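PDB 5B82: Tll0287 protein from Thermosynechococcus elongatus, which binds a covalently attached heme c with histidine and cysteine as axial ligands in a PAS-like domain, probably serving a redox or sensing role. Local coordinates for residues W84-V89 and Y176-P181. Sequence-based numbering, arbitrary orientation.
Sequences WQVRQV and YAVTIP. With HEC (heme c), chain B.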
ATOM      1  N   TRP A  84     -15.916   1.749  -5.637  1.00 25.36           N
ATOM      2  CA  TRP A  84     -15.316   1.286  -4.396  1.00 23.38           C
ATOM      3  C   TRP A  84     -14.561   2.440  -3.752  1.00 28.38           C
ATOM      4  O   TRP A  84     -14.332   3.468  -4.380  1.00 33.44           O
ATOM      5  CB  TRP A  84     -14.309   0.159  -4.671  1.00 22.34           C
ATOM      6  CG  TRP A  84     -14.865  -1.027  -5.406  1.00 26.20           C
ATOM      7  CD1 TRP A  84     -16.170  -1.419  -5.458  1.00 27.15           C
ATOM      8  CD2 TRP A  84     -14.128  -1.973  -6.198  1.00 26.38           C
ATOM      9  NE1 TRP A  84     -16.290  -2.550  -6.232  1.00 28.12           N
ATOM     10  CE2 TRP A  84     -15.054  -2.911  -6.699  1.00 24.68           C
ATOM     11  CE3 TRP A  84     -12.774  -2.113  -6.537  1.00 28.27           C
ATOM     12  CZ2 TRP A  84     -14.676  -3.973  -7.521  1.00 24.07           C
ATOM     13  CZ3 TRP A  84     -12.395  -3.176  -7.354  1.00 29.82           C
ATOM     14  CH2 TRP A  84     -13.342  -4.092  -7.831  1.00 26.04           C
ATOM     15  N   GLN A  85     -14.178   2.268  -2.493  1.00 26.40           N
ATOM     16  CA  GLN A  85     -13.122   3.082  -1.913  1.00 23.12           C
ATOM     17  C   GLN A  85     -11.887   2.197  -1.935  1.00 20.92           C
ATOM     18  O   GLN A  85     -11.963   1.046  -1.531  1.00 20.93           O
ATOM     19  CB  GLN A  85     -13.463   3.458  -0.479  1.00 22.88           C
ATOM     20  CG  GLN A  85     -14.656   4.399  -0.380  1.00 36.43           C
ATOM     21  CD  GLN A  85     -15.474   4.151   0.856  1.00 48.14           C
ATOM     22  OE1 GLN A  85     -14.965   4.210   1.978  1.00 54.29           O
ATOM     23  NE2 GLN A  85     -16.752   3.852   0.663  1.00 53.95           N
ATOM     24  N   VAL A  86     -10.767   2.726  -2.421  1.00 19.12           N
ATOM     25  CA  VAL A  86      -9.508   1.969  -2.479  1.00 21.33           C
ATOM     26  C   VAL A  86      -8.408   2.874  -1.979  1.00 22.78           C
ATOM     27  O   VAL A  86      -8.291   4.010  -2.436  1.00 27.11           O
ATOM     28  CB  VAL A  86      -9.161   1.534  -3.921  1.00 20.60           C
ATOM     29  CG1 VAL A  86      -7.824   0.745  -3.947  1.00 19.37           C
ATOM     30  CG2 VAL A  86     -10.296   0.725  -4.512  1.00 20.71           C
ATOM     31  N   ARG A  87      -7.608   2.384  -1.043  1.00 21.82           N
ATOM     32  CA  ARG A  87      -6.606   3.226  -0.405  1.00 22.66           C
ATOM     33  C   ARG A  87      -5.484   2.408   0.232  1.00 18.60           C
ATOM     34  O   ARG A  87      -5.729   1.386   0.883  1.00 18.78           O
ATOM     35  CB  ARG A  87      -7.268   4.072   0.680  1.00 24.84           C
ATOM     36  CG  ARG A  87      -6.387   5.171   1.243  1.00 27.97           C
ATOM     37  CD  ARG A  87      -7.214   6.102   2.133  1.00 34.76           C
ATOM     38  NE  ARG A  87      -7.575   5.482   3.406  1.00 32.36           N
ATOM     39  CZ  ARG A  87      -6.916   5.674   4.543  1.00 28.49           C
ATOM     40  NH1 ARG A  87      -5.852   6.474   4.574  1.00 28.75           N
ATOM     41  NH2 ARG A  87      -7.317   5.072   5.651  1.00 26.23           N
ATOM     42  N   GLN A  88      -4.253   2.875   0.060  1.00 21.14           N
ATOM     43  CA  GLN A  88      -3.130   2.304   0.790  1.00 24.36           C
ATOM     44  C   GLN A  88      -3.131   2.899   2.182  1.00 24.45           C
ATOM     45  O   GLN A  88      -3.427   4.082   2.366  1.00 21.36           O
ATOM     46  CB  GLN A  88      -1.814   2.627   0.097  1.00 21.93           C
ATOM     47  CG  GLN A  88      -1.678   1.985  -1.267  1.00 22.17           C
ATOM     48  CD  GLN A  88      -0.535   2.582  -2.063  1.00 22.14           C
ATOM     49  OE1 GLN A  88       0.556   2.013  -2.127  1.00 22.21           O
ATOM     50  NE2 GLN A  88      -0.775   3.743  -2.665  1.00 24.09           N
ATOM     51  N   VAL A  89      -2.823   2.071   3.167  1.00 15.41           N
ATOM     52  CA  VAL A  89      -2.793   2.516   4.552  1.00 21.25           C
ATOM     53  C   VAL A  89      -1.550   1.974   5.228  1.00 25.70           C
ATOM     54  O   VAL A  89      -1.258   0.786   5.124  1.00 24.80           O
ATOM     55  CB  VAL A  89      -4.014   1.995   5.326  1.00 22.72           C
ATOM     56  CG1 VAL A  89      -4.009   2.554   6.748  1.00 20.47           C
ATOM     57  CG2 VAL A  89      -5.311   2.361   4.592  1.00 24.01           C
ATOM     58  N   TYR A 176      -3.243  -2.723   1.543  1.00 17.68           N
ATOM     59  CA  TYR A 176      -4.289  -2.137   0.697  1.00 15.29           C
ATOM     60  C   TYR A 176      -5.614  -2.298   1.428  1.00 17.77           C
ATOM     61  O   TYR A 176      -5.820  -3.301   2.112  1.00 20.07           O
ATOM     62  CB  TYR A 176      -4.388  -2.838  -0.657  1.00 16.74           C
ATOM     63  CG  TYR A 176      -3.075  -2.915  -1.399  1.00 21.22           C
ATOM     64  CD1 TYR A 176      -2.623  -1.850  -2.171  1.00 21.38           C
ATOM     65  CD2 TYR A 176      -2.297  -4.054  -1.333  1.00 20.54           C
ATOM     66  CE1 TYR A 176      -1.411  -1.920  -2.845  1.00 21.34           C
ATOM     67  CE2 TYR A 176      -1.099  -4.140  -2.011  1.00 23.21           C
ATOM     68  CZ  TYR A 176      -0.659  -3.073  -2.755  1.00 24.13           C
ATOM     69  OH  TYR A 176       0.543  -3.167  -3.410  1.00 22.37           O
ATOM     70  N   ALA A 177      -6.505  -1.319   1.283  1.00 17.77           N
ATOM     71  CA  ALA A 177      -7.838  -1.366   1.901  1.00 16.48           C
ATOM     72  C   ALA A 177      -8.898  -1.010   0.868  1.00 18.84           C
ATOM     73  O   ALA A 177      -8.839   0.052   0.242  1.00 19.02           O
ATOM     74  CB  ALA A 177      -7.918  -0.405   3.063  1.00 17.12           C
ATOM     75  N   VAL A 178      -9.853  -1.906   0.666  1.00 16.91           N
ATOM     76  CA  VAL A 178     -10.949  -1.648  -0.259  1.00 17.38           C
ATOM     77  C   VAL A 178     -12.285  -1.759   0.457  1.00 24.06           C
ATOM     78  O   VAL A 178     -12.471  -2.647   1.285  1.00 20.96           O
ATOM     79  CB  VAL A 178     -10.943  -2.652  -1.420  1.00 17.28           C
ATOM     80  CG1 VAL A 178     -12.124  -2.407  -2.350  1.00 17.62           C
ATOM     81  CG2 VAL A 178      -9.622  -2.582  -2.176  1.00 16.06           C
ATOM     82  N   THR A 179     -13.212  -0.859   0.143  1.00 22.41           N
ATOM     83  CA  THR A 179     -14.566  -0.975   0.658  1.00 21.68           C
ATOM     84  C   THR A 179     -15.581  -1.027  -0.479  1.00 20.11           C
ATOM     85  O   THR A 179     -15.583  -0.172  -1.368  1.00 22.73           O
ATOM     86  CB  THR A 179     -14.930   0.192   1.592  1.00 23.33           C
ATOM     87  OG1 THR A 179     -14.136   0.118   2.779  1.00 17.64           O
ATOM     88  CG2 THR A 179     -16.412   0.128   1.992  1.00 23.89           C
ATOM     89  N   ILE A 180     -16.437  -2.046  -0.452  1.00 21.96           N
ATOM     90  CA  ILE A 180     -17.629  -2.055  -1.288  1.00 20.71           C
ATOM     91  C   ILE A 180     -18.786  -1.557  -0.421  1.00 23.95           C
ATOM     92  O   ILE A 180     -19.305  -2.296   0.413  1.00 22.02           O
ATOM     93  CB  ILE A 180     -17.963  -3.451  -1.828  1.00 18.26           C
ATOM     94  CG1 ILE A 180     -16.725  -4.117  -2.448  1.00 22.96           C
ATOM     95  CG2 ILE A 180     -19.111  -3.354  -2.844  1.00 19.83           C
ATOM     96  CD1 ILE A 180     -16.977  -5.548  -2.879  1.00 24.48           C
ATOM     97  N   PRO A 181     -19.176  -0.296  -0.605  1.00 22.52           N
ATOM     98  CA  PRO A 181     -20.151   0.342   0.291  1.00 27.31           C
ATOM     99  C   PRO A 181     -21.486  -0.400   0.363  1.00 23.05           C
ATOM    100  O   PRO A 181     -21.901  -0.998  -0.620  1.00 23.39           O
ATOM    101  CB  PRO A 181     -20.347   1.730  -0.324  1.00 25.98           C
ATOM    102  CG  PRO A 181     -19.910   1.597  -1.728  1.00 32.26           C
ATOM    103  CD  PRO A 181     -18.802   0.578  -1.727  1.00 21.84           C
TER
HETATM  104 FE   HEC B 501       7.097   3.118  -1.877  1.00 24.74          FE
HETATM  105  CHA HEC B 501       4.606   5.200  -0.883  1.00 22.10           C
HETATM  106  CHB HEC B 501       5.419   0.466  -0.339  1.00 23.23           C
HETATM  107  CHC HEC B 501       9.406   0.924  -3.037  1.00 29.06           C
HETATM  108  CHD HEC B 501       8.962   5.757  -3.041  1.00 27.45           C
HETATM  109  NA  HEC B 501       5.371   2.884  -0.755  1.00 23.96           N
HETATM  110  C1A HEC B 501       4.425   3.874  -0.587  1.00 24.69           C
HETATM  111  C2A HEC B 501       3.225   3.276  -0.032  1.00 24.16           C
HETATM  112  C3A HEC B 501       3.465   1.967   0.109  1.00 22.44           C
HETATM  113  C4A HEC B 501       4.809   1.697  -0.332  1.00 24.98           C
HETATM  114  CMA HEC B 501       2.508   0.895   0.657  1.00 17.22           C
HETATM  115  CAA HEC B 501       1.906   4.016   0.309  1.00 24.65           C
HETATM  116  CBA HEC B 501       1.783   4.317   1.802  1.00 21.00           C
HETATM  117  CGA HEC B 501       2.569   5.552   2.151  1.00 20.63           C
HETATM  118  O1A HEC B 501       3.541   5.445   2.938  1.00 30.44           O
HETATM  119  O2A HEC B 501       2.251   6.648   1.619  1.00 24.48           O
HETATM  120  NB  HEC B 501       7.355   1.092  -1.691  1.00 28.16           N
HETATM  121  C1B HEC B 501       6.538   0.169  -1.074  1.00 26.72           C
HETATM  122  C2B HEC B 501       7.056  -1.158  -1.331  1.00 26.88           C
HETATM  123  C3B HEC B 501       8.161  -1.029  -2.068  1.00 24.58           C
HETATM  124  C4B HEC B 501       8.366   0.383  -2.319  1.00 27.82           C
HETATM  125  CMB HEC B 501       6.454  -2.481  -0.789  1.00 17.17           C
HETATM  126  CAB HEC B 501       9.061  -2.174  -2.588  1.00 22.04           C
HETATM  127  CBB HEC B 501       8.300  -3.049  -3.618  1.00 19.42           C
HETATM  128  NC  HEC B 501       8.872   3.315  -2.826  1.00 30.66           N
HETATM  129  C1C HEC B 501       9.644   2.264  -3.268  1.00 31.59           C
HETATM  130  C2C HEC B 501      10.666   2.800  -4.141  1.00 33.41           C
HETATM  131  C3C HEC B 501      10.634   4.140  -4.038  1.00 31.24           C
HETATM  132  C4C HEC B 501       9.447   4.485  -3.277  1.00 29.68           C
HETATM  133  CMC HEC B 501      11.847   1.950  -4.667  1.00 26.69           C
HETATM  134  CAC HEC B 501      11.605   5.163  -4.687  1.00 28.95           C
HETATM  135  CBC HEC B 501      11.711   5.082  -6.228  1.00 34.48           C
HETATM  136  ND  HEC B 501       6.872   5.152  -1.897  1.00 27.17           N
HETATM  137  C1D HEC B 501       7.705   6.046  -2.561  1.00 32.00           C
HETATM  138  C2D HEC B 501       7.036   7.329  -2.658  1.00 28.75           C
HETATM  139  C3D HEC B 501       5.690   7.136  -1.973  1.00 28.85           C
HETATM  140  C4D HEC B 501       5.672   5.767  -1.534  1.00 27.07           C
HETATM  141  CMD HEC B 501       7.564   8.625  -3.308  1.00 25.18           C
HETATM  142  CAD HEC B 501       4.554   8.167  -1.801  1.00 24.15           C
HETATM  143  CBD HEC B 501       3.695   8.015  -3.050  1.00 25.35           C
HETATM  144  CGD HEC B 501       2.421   8.825  -2.952  1.00 24.03           C
HETATM  145  O1D HEC B 501       2.496  10.072  -2.882  1.00 29.31           O
HETATM  146  O2D HEC B 501       1.333   8.209  -2.952  1.00 26.35           O
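Q85 and T179 face each other as a hydrogen-bonded pair of an antiparallel ladder and exchange both backbone bonds, Q85 N to T179 O at 3.0 Å and T179 N to Q85 O at 2.8 Å. R87 and A177 repeat the pattern two residues on, both bonds less straight (142-145° at the hydrogen). Between these pairs V178 CA approaches Q85 O at 3.1 Å, a CA-H...O contact that supplements the bond from T179 N. Strand 85-89 is thereby fixed as an outermost strand of the four-stranded antiparallel sheet of this PAS-like fold, while 172-181 continues on to strand 128-136. Apolar contacts line the face turned to helices 28-49 and 69-82: V86 CG2 meets V178 CG2 at 4.1 Å, and I180 CG1 lies beside W84 CD1. On the reverse face, the Q85 amide runs alongside T179, NE2 4.0 Å from CG2. V89 CG2 touches A177 CB (4.1 Å) and lies above the R87 guanidinium, offset toward its rim; R87 NH1 bonds the N97 and A99 carbonyls, NH2 the D105 carboxylate. Q88 CG meets Y176 CD1 at 4.1 Å, and the extended chain (chi2 166°) lays its amide 12° from the ring plane. OE1, hydrogen-bonded by R45, packs against heme CAA at 3.4 Å. Were an alanine here, R45 would probably lose this acceptor and a gap open between heme and Y176.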